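Long-range contacts in neutral ceramidase (Pseudomonas aeruginosa, PDB 2ZWS), which hydrolyses the N-acyl linkage of ceramides to give sphingosine and free fatty acid, and also runs the reverse synthesis, as a zinc-dependent secreted enzyme: residues Asn168-Gly173 / Gly417-Arg422; Lys550-Thr555 / Tyr618-Asn623; His97-Pro102 / Pro202-Ser207; Glu193-Ile198 / Ser232-Phe237. All coordinates share one frame; numbering follows the deposited sequence. Where two conformers were deposited one is given.

Contact 1. Residues Asn168-Gly173 / Gly417-Arg422. Unlike the reference sequence in segment 168-173: Ala172 (reference Val).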
loop_
_atom_site.group_PDB
_atom_site.type_symbol
_atom_site.label_atom_id
_atom_site.label_comp_id
_atom_site.label_asym_id
_atom_site.label_seq_id
_atom_site.Cartn_x
_atom_site.Cartn_y
_atom_site.Cartn_z
ATOM N N ASN A 168 -3.131 -28.608 -0.073
ATOM C CA ASN A 168 -4.547 -28.444 0.263
ATOM C C ASN A 168 -5.402 -29.464 -0.481
ATOM O O ASN A 168 -5.187 -29.692 -1.667
ATOM C CB ASN A 168 -5.026 -27.036 -0.085
ATOM C CG ASN A 168 -4.323 -25.962 0.739
ATOM O OD1 ASN A 168 -4.438 -25.921 1.966
ATOM N ND2 ASN A 168 -3.574 -25.104 0.056
ATOM N N PRO A 169 -6.374 -30.082 0.217
ATOM C CA PRO A 169 -7.238 -31.079 -0.435
ATOM C C PRO A 169 -8.364 -30.467 -1.266
ATOM O O PRO A 169 -9.091 -31.191 -1.950
ATOM C CB PRO A 169 -7.849 -31.828 0.752
ATOM C CG PRO A 169 -7.890 -30.834 1.841
ATOM C CD PRO A 169 -6.694 -29.921 1.646
ATOM N N ASP A 170 -8.507 -29.145 -1.207
ATOM C CA ASP A 170 -9.686 -28.457 -1.721
ATOM C C ASP A 170 -9.367 -27.356 -2.747
ATOM O O ASP A 170 -9.873 -26.236 -2.630
ATOM C CB ASP A 170 -10.477 -27.861 -0.539
ATOM C CG ASP A 170 -9.690 -26.756 0.225
ATOM O OD1 ASP A 170 -8.441 -26.816 0.308
ATOM O OD2 ASP A 170 -10.343 -25.837 0.768
ATOM N N ILE A 171 -8.577 -27.670 -3.769
ATOM C CA ILE A 171 -8.109 -26.623 -4.690
ATOM C C ILE A 171 -8.760 -26.585 -6.074
ATOM O O ILE A 171 -8.176 -26.038 -7.006
ATOM C CB ILE A 171 -6.565 -26.597 -4.830
ATOM C CG1 ILE A 171 -6.030 -27.863 -5.527
ATOM C CG2 ILE A 171 -5.918 -26.411 -3.482
ATOM C CD1 ILE A 171 -4.581 -27.754 -5.986
ATOM N N ALA A 172 -9.948 -27.168 -6.220
ATOM C CA ALA A 172 -10.666 -27.051 -7.496
ATOM C C ALA A 172 -10.920 -25.584 -7.829
ATOM O O ALA A 172 -11.382 -24.826 -6.983
ATOM C CB ALA A 172 -11.982 -27.812 -7.456
ATOM N N GLY A 173 -10.593 -25.195 -9.061
ATOM C CA GLY A 173 -10.684 -23.798 -9.491
ATOM C C GLY A 173 -9.403 -23.015 -9.205
ATOM O O GLY A 173 -9.291 -21.864 -9.604
ATOM N N GLY A 417 -7.485 -17.382 2.221
ATOM C CA GLY A 417 -8.516 -16.374 1.955
ATOM C C GLY A 417 -9.781 -16.974 1.369
ATOM O O GLY A 417 -10.911 -16.642 1.784
ATOM N N VAL A 418 -9.599 -17.875 0.399
ATOM C CA VAL A 418 -10.748 -18.537 -0.231
ATOM C C VAL A 418 -11.605 -19.298 0.792
ATOM O O VAL A 418 -12.825 -19.233 0.748
ATOM C CB VAL A 418 -10.333 -19.465 -1.408
ATOM C CG1 VAL A 418 -11.529 -20.300 -1.881
ATOM C CG2 VAL A 418 -9.791 -18.627 -2.549
ATOM N N ARG A 419 -10.969 -20.019 1.708
ATOM C CA ARG A 419 -11.746 -20.750 2.726
ATOM C C ARG A 419 -12.600 -19.793 3.588
ATOM O O ARG A 419 -13.753 -20.094 3.938
ATOM C CB ARG A 419 -10.832 -21.588 3.611
ATOM C CG ARG A 419 -10.425 -22.904 2.943
ATOM C CD ARG A 419 -9.612 -23.700 3.923
ATOM N NE ARG A 419 -8.837 -24.737 3.259
ATOM C CZ ARG A 419 -7.939 -25.477 3.893
ATOM N NH1 ARG A 419 -7.250 -26.410 3.227
ATOM N NH2 ARG A 419 -7.740 -25.286 5.194
ATOM N N ILE A 420 -12.036 -18.636 3.913
ATOM C CA ILE A 420 -12.772 -17.660 4.722
ATOM C C ILE A 420 -13.922 -17.061 3.914
ATOM O O ILE A 420 -15.042 -16.980 4.393
ATOM C CB ILE A 420 -11.845 -16.576 5.277
ATOM C CG1 ILE A 420 -10.833 -17.225 6.237
ATOM C CG2 ILE A 420 -12.663 -15.510 6.002
ATOM C CD1 ILE A 420 -9.748 -16.290 6.756
ATOM N N ARG A 421 -13.647 -16.709 2.663
ATOM C CA ARG A 421 -14.667 -16.208 1.760
ATOM C C ARG A 421 -15.857 -17.169 1.666
ATOM O O ARG A 421 -17.011 -16.754 1.801
ATOM C CB ARG A 421 -14.052 -16.022 0.384
ATOM C CG ARG A 421 -14.435 -14.739 -0.290
ATOM C CD ARG A 421 -14.018 -14.826 -1.735
ATOM N NE ARG A 421 -12.579 -14.990 -1.888
ATOM C CZ ARG A 421 -11.971 -15.339 -3.028
ATOM N NH1 ARG A 421 -12.669 -15.606 -4.136
ATOM N NH2 ARG A 421 -10.643 -15.413 -3.060
ATOM N N ARG A 422 -15.566 -18.449 1.441
ATOM C CA ARG A 422 -16.594 -19.500 1.344
ATOM C C ARG A 422 -17.425 -19.584 2.613
ATOM O O ARG A 422 -18.650 -19.715 2.567
ATOM C CB ARG A 422 -15.954 -20.865 1.102
ATOM C CG ARG A 422 -15.432 -21.075 -0.298
ATOM C CD ARG A 422 -14.637 -22.364 -0.401
ATOM N NE ARG A 422 -14.195 -22.540 -1.775
ATOM C CZ ARG A 422 -13.236 -23.364 -2.172
ATOM N NH1 ARG A 422 -12.570 -24.107 -1.295
ATOM N NH2 ARG A 422 -12.938 -23.421 -3.461
#
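Asp170 meets Arg419 and Arg422 in a surface salt-bridge network that ties the loop between helix 162-165 and strand 181-189 to one side of helix 414-428. The two arginines lie three positions apart on the helix, so both side chains can reach toward the same carboxylate. Arg419 approaches side-on with two nitrogens, one for each oxygen: NH1 donates to Asp170 OD1 at 3.2 Å (N-H...O 162°), and NE to Asp170 OD2 at 3.1 Å. The grip is not coplanar, since the carboxylate and guanidinium planes stand 54° apart and OD1 is met from above its own plane. Chi1 of 64° sets Asp170 CG between the backbone N and the carbonyl carbon, from where the two oxygens meet Arg419. A longer, less certain bridge, Arg422 NH1 to Asp170 OD2 at 3.5 Å, belongs to one of two modelled conformers of Arg422. Asn168 OD1 comes within 3.1 Å of Arg419 NH1, but the angle is too poor for a bond, and this oxygen is hydrogen-bonded to Thr451 instead. Arg419 NH1 also has a salt bridge to Glu453. With Arg419 paired to both oxygens, and Arg422 near in one conformer, Asp170 is likely to stay ionised, and the attachment here is electrostatic rather than apolar.

Contact 2. Residues Lys550-Thr555 / Tyr618-Asn623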
loop_
_atom_site.group_PDB
_atom_site.type_symbol
_atom_site.label_atom_id
_atom_site.label_comp_id
_atom_site.label_asym_id
_atom_site.label_seq_id
_atom_site.Cartn_x
_atom_site.Cartn_y
_atom_site.Cartn_z
ATOM N N LYS A 550 14.944 14.950 3.053
ATOM C CA LYS A 550 14.401 14.755 4.428
ATOM C C LYS A 550 13.977 16.078 5.056
ATOM O O LYS A 550 13.170 16.091 5.994
ATOM C CB LYS A 550 15.394 14.084 5.389
ATOM C CG LYS A 550 15.432 12.583 5.325
ATOM C CD LYS A 550 16.512 12.005 6.279
ATOM C CE LYS A 550 16.404 10.504 6.276
ATOM N NZ LYS A 550 17.403 9.874 7.167
ATOM N N ASN A 551 14.509 17.183 4.547
ATOM C CA ASN A 551 14.164 18.502 5.109
ATOM C C ASN A 551 12.690 18.881 4.910
ATOM O O ASN A 551 12.119 19.566 5.747
ATOM C CB ASN A 551 15.020 19.605 4.493
ATOM C CG ASN A 551 16.467 19.539 4.917
ATOM O OD1 ASN A 551 16.806 19.200 6.074
ATOM N ND2 ASN A 551 17.344 19.843 3.978
ATOM N N ASP A 552 12.088 18.433 3.805
ATOM C CA ASP A 552 10.689 18.738 3.493
ATOM C C ASP A 552 10.210 17.698 2.473
ATOM O O ASP A 552 10.808 17.551 1.414
ATOM C CB ASP A 552 10.548 20.163 2.953
ATOM C CG ASP A 552 9.108 20.656 2.938
ATOM O OD1 ASP A 552 8.210 19.946 2.428
ATOM O OD2 ASP A 552 8.863 21.771 3.463
ATOM N N LEU A 553 9.124 16.997 2.781
ATOM C CA LEU A 553 8.586 15.952 1.870
ATOM C C LEU A 553 7.935 16.513 0.634
ATOM O O LEU A 553 7.606 15.774 -0.308
ATOM C CB LEU A 553 7.539 15.128 2.602
ATOM C CG LEU A 553 7.988 14.572 3.939
ATOM C CD1 LEU A 553 6.897 13.704 4.549
ATOM C CD2 LEU A 553 9.204 13.773 3.768
ATOM N N ARG A 554 7.701 17.823 0.663
ATOM C CA ARG A 554 7.026 18.516 -0.426
ATOM C C ARG A 554 5.647 17.892 -0.731
ATOM O O ARG A 554 5.268 17.670 -1.876
ATOM C CB ARG A 554 7.935 18.627 -1.659
ATOM C CG ARG A 554 9.228 19.388 -1.311
ATOM C CD ARG A 554 9.905 20.025 -2.502
ATOM N NE ARG A 554 9.132 21.128 -3.078
ATOM C CZ ARG A 554 9.097 22.367 -2.591
ATOM N NH1 ARG A 554 8.357 23.280 -3.210
ATOM N NH2 ARG A 554 9.780 22.679 -1.490
ATOM N N THR A 555 4.939 17.613 0.358
ATOM C CA THR A 555 3.634 16.985 0.347
ATOM C C THR A 555 2.667 17.870 -0.474
ATOM O O THR A 555 2.578 19.112 -0.241
ATOM C CB THR A 555 3.176 16.820 1.797
ATOM O OG1 THR A 555 4.115 16.001 2.527
ATOM C CG2 THR A 555 1.753 16.247 1.889
ATOM N N TYR A 618 12.576 22.165 -7.342
ATOM C CA TYR A 618 12.270 22.720 -6.022
ATOM C C TYR A 618 12.844 21.788 -4.966
ATOM O O TYR A 618 12.653 20.575 -5.070
ATOM C CB TYR A 618 10.757 22.783 -5.812
ATOM C CG TYR A 618 9.966 23.573 -6.809
ATOM C CD1 TYR A 618 9.574 24.874 -6.511
ATOM C CD2 TYR A 618 9.567 23.030 -8.027
ATOM C CE1 TYR A 618 8.812 25.609 -7.403
ATOM C CE2 TYR A 618 8.805 23.753 -8.934
ATOM C CZ TYR A 618 8.441 25.056 -8.610
ATOM O OH TYR A 618 7.670 25.809 -9.482
ATOM N N GLY A 619 13.529 22.334 -3.965
ATOM C CA GLY A 619 14.091 21.551 -2.862
ATOM C C GLY A 619 14.153 22.381 -1.585
ATOM O O GLY A 619 13.593 23.481 -1.530
ATOM N N ASN A 620 14.825 21.860 -0.567
ATOM C CA ASN A 620 14.936 22.539 0.723
ATOM C C ASN A 620 16.294 22.250 1.312
ATOM O O ASN A 620 16.818 21.137 1.163
ATOM C CB ASN A 620 13.815 22.086 1.691
ATOM C CG ASN A 620 12.426 22.357 1.138
ATOM O OD1 ASN A 620 11.923 21.577 0.322
ATOM N ND2 ASN A 620 11.802 23.485 1.549
ATOM N N ALA A 621 16.872 23.250 1.972
ATOM C CA ALA A 621 18.199 23.107 2.567
ATOM C C ALA A 621 18.221 23.492 4.045
ATOM O O ALA A 621 17.476 24.376 4.457
ATOM C CB ALA A 621 19.207 23.944 1.793
ATOM N N LYS A 622 19.065 22.825 4.836
ATOM C CA LYS A 622 19.165 23.072 6.288
ATOM C C LYS A 622 20.492 23.783 6.643
ATOM O O LYS A 622 21.576 23.344 6.221
ATOM C CB LYS A 622 19.095 21.747 7.060
ATOM C CG LYS A 622 19.080 21.895 8.604
ATOM C CD LYS A 622 19.191 20.518 9.264
ATOM C CE LYS A 622 19.281 20.632 10.769
ATOM N NZ LYS A 622 19.088 19.293 11.426
ATOM N N ASN A 623 20.401 24.871 7.418
ATOM C CA ASN A 623 21.596 25.602 7.904
ATOM C C ASN A 623 22.153 24.935 9.167
ATOM O O ASN A 623 21.401 24.702 10.113
ATOM C CB ASN A 623 21.190 27.037 8.221
ATOM C CG ASN A 623 22.384 27.941 8.592
ATOM O OD1 ASN A 623 22.956 27.850 9.690
ATOM N ND2 ASN A 623 22.730 28.839 7.681
HETATM O O HOH W 1 12.957 19.041 0.463
#
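Asn620 OD1 takes a hydrogen bond from Arg554 NH2 at 3.0 Å (N-H...O 147°) and lies 2.7 Å from water 1. That water also sits 2.8 Å from Asp552 O and can donate to either oxygen, although it has more acceptors within reach than protons. Asn620 OD1 lies in the guanidinium plane of Arg554, and NH2 is tilted only modestly from the carbonyl plane of the amide; the two groups are turned 29° from each other. A bend at chi3 (68°) turns the Arg554 guanidinium so that Tyr618 CB packs on one face, 3.6 Å from Arg554 NH1. Glu631 supplies a salt bridge to the same NH2. Asp552 forms an Asx turn, its OD1 accepting from Arg554 N at 2.8 Å, and its CB lies 3.3 Å from Asn620 OD1. Further along, Asn551 ND2 donates to Asn620 O at 3.1 Å in a nearly straight bond, reaching it from above the carbonyl plane; Asp515 is its other partner. In the C-terminal domain, loop 550-555 leads from strand 539-545 of one sheet to strand 560-566 of the other. It covers the end of strand 611-622, which runs between 560-566 and 629-642; from Asn620 onward this lies in the region required for correct folding and localization.

Contact 3. Residues His97-Pro102 / Pro202-Ser207. With ZN (zinc ion), chain B.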
loop_
_atom_site.group_PDB
_atom_site.type_symbol
_atom_site.label_atom_id
_atom_site.label_comp_id
_atom_site.label_asym_id
_atom_site.label_seq_id
_atom_site.Cartn_x
_atom_site.Cartn_y
_atom_site.Cartn_z
ATOM N N HIS A 97 0.505 -3.003 -0.835
ATOM C CA HIS A 97 1.677 -3.878 -0.592
ATOM C C HIS A 97 2.827 -3.595 -1.552
ATOM O O HIS A 97 3.629 -4.474 -1.876
ATOM C CB HIS A 97 1.276 -5.345 -0.601
ATOM C CG HIS A 97 2.235 -6.255 0.088
ATOM N ND1 HIS A 97 2.865 -5.929 1.270
ATOM C CD2 HIS A 97 2.563 -7.550 -0.180
ATOM C CE1 HIS A 97 3.595 -6.970 1.664
ATOM N NE2 HIS A 97 3.419 -7.968 0.809
ATOM N N THR A 98 2.932 -2.349 -2.007
ATOM C CA THR A 98 4.167 -1.936 -2.691
ATOM C C THR A 98 5.369 -2.122 -1.773
ATOM O O THR A 98 5.280 -1.821 -0.567
ATOM C CB THR A 98 4.113 -0.466 -3.191
ATOM O OG1 THR A 98 5.392 -0.081 -3.703
ATOM C CG2 THR A 98 3.705 0.508 -2.088
ATOM N N HIS A 99 6.498 -2.542 -2.347
ATOM C CA HIS A 99 7.716 -2.727 -1.566
ATOM C C HIS A 99 8.714 -1.598 -1.821
ATOM O O HIS A 99 9.885 -1.737 -1.474
ATOM C CB HIS A 99 8.325 -4.090 -1.897
ATOM C CG HIS A 99 7.557 -5.241 -1.334
ATOM N ND1 HIS A 99 6.197 -5.387 -1.501
ATOM C CD2 HIS A 99 7.962 -6.312 -0.619
ATOM C CE1 HIS A 99 5.799 -6.503 -0.910
ATOM N NE2 HIS A 99 6.847 -7.061 -0.339
ATOM N N SER A 100 8.236 -0.482 -2.370
ATOM C CA SER A 100 9.123 0.606 -2.768
ATOM C C SER A 100 8.809 1.921 -2.106
ATOM O O SER A 100 9.030 2.973 -2.714
ATOM C CB SER A 100 9.074 0.798 -4.282
ATOM O OG SER A 100 9.563 -0.382 -4.926
ATOM N N GLY A 101 8.308 1.865 -0.866
ATOM C CA GLY A 101 8.168 3.102 -0.062
ATOM C C GLY A 101 9.106 3.103 1.135
ATOM O O GLY A 101 9.583 2.051 1.555
ATOM N N PRO A 102 9.368 4.294 1.694
ATOM C CA PRO A 102 10.157 4.415 2.931
ATOM C C PRO A 102 9.464 3.713 4.098
ATOM O O PRO A 102 8.244 3.817 4.248
ATOM C CB PRO A 102 10.233 5.940 3.148
ATOM C CG PRO A 102 9.053 6.495 2.427
ATOM C CD PRO A 102 8.868 5.599 1.214
ATOM N N PRO A 202 -5.434 -10.263 -6.324
ATOM C CA PRO A 202 -4.212 -10.525 -5.540
ATOM C C PRO A 202 -2.965 -10.737 -6.380
ATOM O O PRO A 202 -2.916 -11.646 -7.217
ATOM C CB PRO A 202 -4.555 -11.816 -4.775
ATOM C CG PRO A 202 -5.513 -12.561 -5.747
ATOM C CD PRO A 202 -6.213 -11.493 -6.599
ATOM N N VAL A 203 -1.944 -9.923 -6.124
ATOM C CA VAL A 203 -0.615 -10.117 -6.709
ATOM C C VAL A 203 0.354 -9.224 -5.944
ATOM O O VAL A 203 0.058 -8.044 -5.769
ATOM C CB VAL A 203 -0.584 -9.822 -8.253
ATOM C CG1 VAL A 203 -0.983 -8.343 -8.595
ATOM C CG2 VAL A 203 0.786 -10.214 -8.848
ATOM N N HIS A 204 1.466 -9.787 -5.468
ATOM C CA HIS A 204 2.475 -8.949 -4.805
ATOM C C HIS A 204 2.887 -7.764 -5.676
ATOM O O HIS A 204 3.143 -7.911 -6.872
ATOM C CB HIS A 204 3.719 -9.741 -4.387
ATOM C CG HIS A 204 3.664 -10.241 -2.982
ATOM N ND1 HIS A 204 2.837 -11.279 -2.593
ATOM C CD2 HIS A 204 4.330 -9.843 -1.870
ATOM C CE1 HIS A 204 2.984 -11.474 -1.289
ATOM N NE2 HIS A 204 3.877 -10.608 -0.830
ATOM N N SER A 205 2.973 -6.603 -5.037
ATOM C CA SER A 205 3.408 -5.395 -5.707
ATOM C C SER A 205 4.927 -5.241 -5.554
ATOM O O SER A 205 5.441 -4.317 -4.881
ATOM C CB SER A 205 2.639 -4.183 -5.153
ATOM O OG SER A 205 1.282 -4.277 -5.577
ATOM N N THR A 206 5.631 -6.141 -6.232
ATOM C CA THR A 206 7.077 -6.318 -6.051
ATOM C C THR A 206 7.776 -6.285 -7.403
ATOM O O THR A 206 8.863 -6.831 -7.563
ATOM C CB THR A 206 7.381 -7.684 -5.395
ATOM O OG1 THR A 206 6.684 -8.715 -6.117
ATOM C CG2 THR A 206 6.941 -7.725 -3.939
ATOM N N SER A 207 7.142 -5.676 -8.405
ATOM C CA SER A 207 7.808 -5.550 -9.704
ATOM C C SER A 207 9.098 -4.733 -9.621
ATOM O O SER A 207 10.043 -5.003 -10.354
ATOM C CB SER A 207 6.858 -4.940 -10.735
ATOM O OG SER A 207 5.755 -5.810 -10.952
HETATM ZN ZN ZN B . 4.156 -9.977 1.166
HETATM O O HOH W 2 6.122 -9.199 1.219
#
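His99 borders the zinc site of neutral ceramidase, in which His97 and His204 each give NE2 to the metal, and its side chain touches both segments on the way there. His99 CB starts 4.2 Å from Ser205 O, the carbonyl that accepts a bent hydrogen bond from His99 N. Beyond it, chi1 of -72° sets CG beside the backbone N and leads the ring toward 202-207. His99 ND1 donates to His97 O at 2.8 Å, close to the ring plane, which fixes the rotation of the imidazole. One face of that imidazole receives Thr206 CG2, 3.4 Å from the centroid and only 9° off the normal, a clear CH-pi contact. His99 CE1 stands over the centre of the His97 ring and reaches His204 CD2 at 3.8 Å, so the three histidines form an aromatic cluster. The His97 and His204 planes are 63° apart, meeting obliquely rather than stacked, as both turn their NE2 to one ion. Gly64 O and Leu249 O bond the ND1 atoms of His97 and His204, while Glu411 and Tyr448 join them on the zinc. At the tip, His99 NE2 lies 2.7 Å from water 2, which is itself bound to zinc at 2.1 Å.

Contact 4. Residues Glu193-Ile198 / Ser232-Phe237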
loop_
_atom_site.group_PDB
_atom_site.type_symbol
_atom_site.label_atom_id
_atom_site.label_comp_id
_atom_site.label_asym_id
_atom_site.label_seq_id
_atom_site.Cartn_x
_atom_site.Cartn_y
_atom_site.Cartn_z
ATOM N N GLU A 193 -21.785 8.589 -15.815
ATOM C CA GLU A 193 -20.442 8.453 -16.228
ATOM C C GLU A 193 -19.673 7.830 -15.070
ATOM O O GLU A 193 -19.995 8.063 -13.918
ATOM C CB GLU A 193 -19.898 9.831 -16.526
ATOM C CG GLU A 193 -18.495 9.796 -17.085
ATOM C CD GLU A 193 -18.071 11.104 -17.702
ATOM O OE1 GLU A 193 -17.012 11.093 -18.371
ATOM O OE2 GLU A 193 -18.788 12.131 -17.535
ATOM N N LEU A 194 -18.690 7.008 -15.399
ATOM C CA LEU A 194 -17.830 6.411 -14.392
ATOM C C LEU A 194 -16.959 7.467 -13.708
ATOM O O LEU A 194 -16.114 8.090 -14.340
ATOM C CB LEU A 194 -16.976 5.312 -15.022
ATOM C CG LEU A 194 -16.196 4.452 -14.020
ATOM C CD1 LEU A 194 -17.087 3.610 -13.117
ATOM C CD2 LEU A 194 -15.186 3.553 -14.718
ATOM N N ALA A 195 -17.150 7.616 -12.404
ATOM C CA ALA A 195 -16.412 8.616 -11.617
ATOM C C ALA A 195 -15.194 8.044 -10.868
ATOM O O ALA A 195 -14.266 8.781 -10.520
ATOM C CB ALA A 195 -17.353 9.269 -10.623
ATOM N N GLY A 196 -15.218 6.743 -10.590
ATOM C CA GLY A 196 -14.082 6.122 -9.909
ATOM C C GLY A 196 -14.374 4.641 -9.791
ATOM O O GLY A 196 -15.475 4.175 -10.153
ATOM N N ALA A 197 -13.404 3.900 -9.255
ATOM C CA ALA A 197 -13.528 2.455 -9.163
ATOM C C ALA A 197 -12.523 1.894 -8.186
ATOM O O ALA A 197 -11.426 2.430 -8.032
ATOM C CB ALA A 197 -13.347 1.816 -10.533
ATOM N N ILE A 198 -12.896 0.779 -7.577
ATOM C CA ILE A 198 -11.964 -0.019 -6.774
ATOM C C ILE A 198 -11.881 -1.409 -7.415
ATOM O O ILE A 198 -12.910 -2.069 -7.607
ATOM C CB ILE A 198 -12.430 -0.175 -5.297
ATOM C CG1 ILE A 198 -12.714 1.195 -4.633
ATOM C CG2 ILE A 198 -11.409 -1.028 -4.507
ATOM C CD1 ILE A 198 -13.600 1.068 -3.390
ATOM N N SER A 232 -9.035 7.962 -18.216
ATOM C CA SER A 232 -10.178 8.877 -17.942
ATOM C C SER A 232 -9.642 10.233 -18.466
ATOM O O SER A 232 -8.807 10.805 -17.849
ATOM C CB SER A 232 -10.450 8.877 -16.437
ATOM O OG SER A 232 -11.696 9.468 -16.153
ATOM N N ARG A 233 -10.092 10.825 -19.567
ATOM C CA ARG A 233 -11.122 11.847 -19.758
ATOM C C ARG A 233 -11.854 12.704 -18.707
ATOM O O ARG A 233 -11.945 13.920 -18.889
ATOM C CB ARG A 233 -11.909 11.629 -21.053
ATOM C CG ARG A 233 -10.997 11.148 -22.165
ATOM C CD ARG A 233 -11.732 11.006 -23.498
ATOM N NE ARG A 233 -11.156 9.944 -24.316
ATOM C CZ ARG A 233 -10.036 10.046 -25.034
ATOM N NH1 ARG A 233 -9.616 9.006 -25.741
ATOM N NH2 ARG A 233 -9.324 11.172 -25.034
ATOM N N LYS A 234 -12.353 12.105 -17.632
ATOM C CA LYS A 234 -13.083 12.850 -16.612
ATOM C C LYS A 234 -12.152 13.227 -15.462
ATOM O O LYS A 234 -11.269 12.452 -15.116
ATOM C CB LYS A 234 -14.211 11.967 -16.065
ATOM C CG LYS A 234 -15.106 12.631 -15.024
ATOM C CD LYS A 234 -15.956 11.600 -14.322
ATOM C CE LYS A 234 -17.043 12.249 -13.497
ATOM N NZ LYS A 234 -16.508 12.929 -12.281
ATOM N N SER A 235 -12.356 14.408 -14.885
ATOM C CA SER A 235 -11.706 14.769 -13.608
ATOM C C SER A 235 -12.731 14.907 -12.468
ATOM O O SER A 235 -13.882 15.311 -12.705
ATOM C CB SER A 235 -10.891 16.058 -13.771
ATOM O OG SER A 235 -11.712 17.136 -14.181
ATOM N N GLY A 236 -12.354 14.555 -11.237
ATOM C CA GLY A 236 -11.087 13.895 -10.918
ATOM C C GLY A 236 -11.321 12.415 -10.623
ATOM O O GLY A 236 -11.840 12.035 -9.556
ATOM N N PHE A 237 -10.929 11.582 -11.579
ATOM C CA PHE A 237 -11.135 10.145 -11.475
ATOM C C PHE A 237 -10.250 9.596 -10.369
ATOM O O PHE A 237 -9.071 9.994 -10.245
ATOM C CB PHE A 237 -10.758 9.477 -12.785
ATOM C CG PHE A 237 -11.314 8.111 -12.919
ATOM C CD1 PHE A 237 -10.544 6.972 -12.654
ATOM C CD2 PHE A 237 -12.641 7.951 -13.303
ATOM C CE1 PHE A 237 -11.102 5.691 -12.761
ATOM C CE2 PHE A 237 -13.186 6.692 -13.428
ATOM C CZ PHE A 237 -12.424 5.556 -13.168
HETATM O O HOH W 3 -14.151 8.021 -16.404
HETATM O O HOH W 4 -14.644 11.489 -10.957
#
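Phe237 lays its ring against the backbone of Leu194, Ala195 and Gly196, with Gly196 over a face and Leu194 O at the edge. Gly196 CA is 3.9 Å from the ring centroid and 22° off the normal, in a CH-pi contact. Leu194 O approaches the rim in the ring plane, 3.4 Å from Phe237 CE2; the Leu194 side chain lies oblique to the ring and its CD2 touches Phe237 CZ at 3.7 Å. Chi1 of -162° puts Phe237 CG beside its own carbonyl carbon, and from there the ring extends to the strand; Phe237 CA meanwhile points a C-H at Ala195 O. The part of the strand being met is irregular: a classic beta bulge sets both Ala195 and Gly196 opposite the single residue Phe187 of the neighbouring strand. Segment 232-237 links helix 218-231 to strand 238-242, the closing half of a beta-alpha-beta crossover whose second strand runs parallel to 194-200, and Trp227 of that helix meets Phe237 and Leu194. Lys234 stretches along the outer end of the strand, its CD 3.5 Å from Leu194 O and its CB 3.7 Å from Glu193 OE1, though the two charged groups do not touch. The bend at chi4 turns Lys234 NZ toward water 4, which accepts from it at 2.7 Å and donates to Ala195 O at 2.8 Å. Water 3 similarly spans Leu194 O and Ser232 OG, the oxygen that accepts from Lys234 N in an ST turn.

In the fold
Contact 3 is the core of the set, its centre about 7 Å from that of the chain, and is built on metal coordination. Contact 1, about 25 Å out, is a surface contact made almost wholly of charge. Contact 2 lies nearly as far from the centre, on the opposite side, yet is buried, both its segments belonging to the C-terminal domain, and relies on amide and guanidinium hydrogen bonds. Contact 4 is partly buried and mixes an aromatic ring with bridging waters. Contacts 3 and 4 share elements: loop 202-207 follows strand 194-200, and helix 218-231 touches both, through Asp218 at one end and Trp227 near the other.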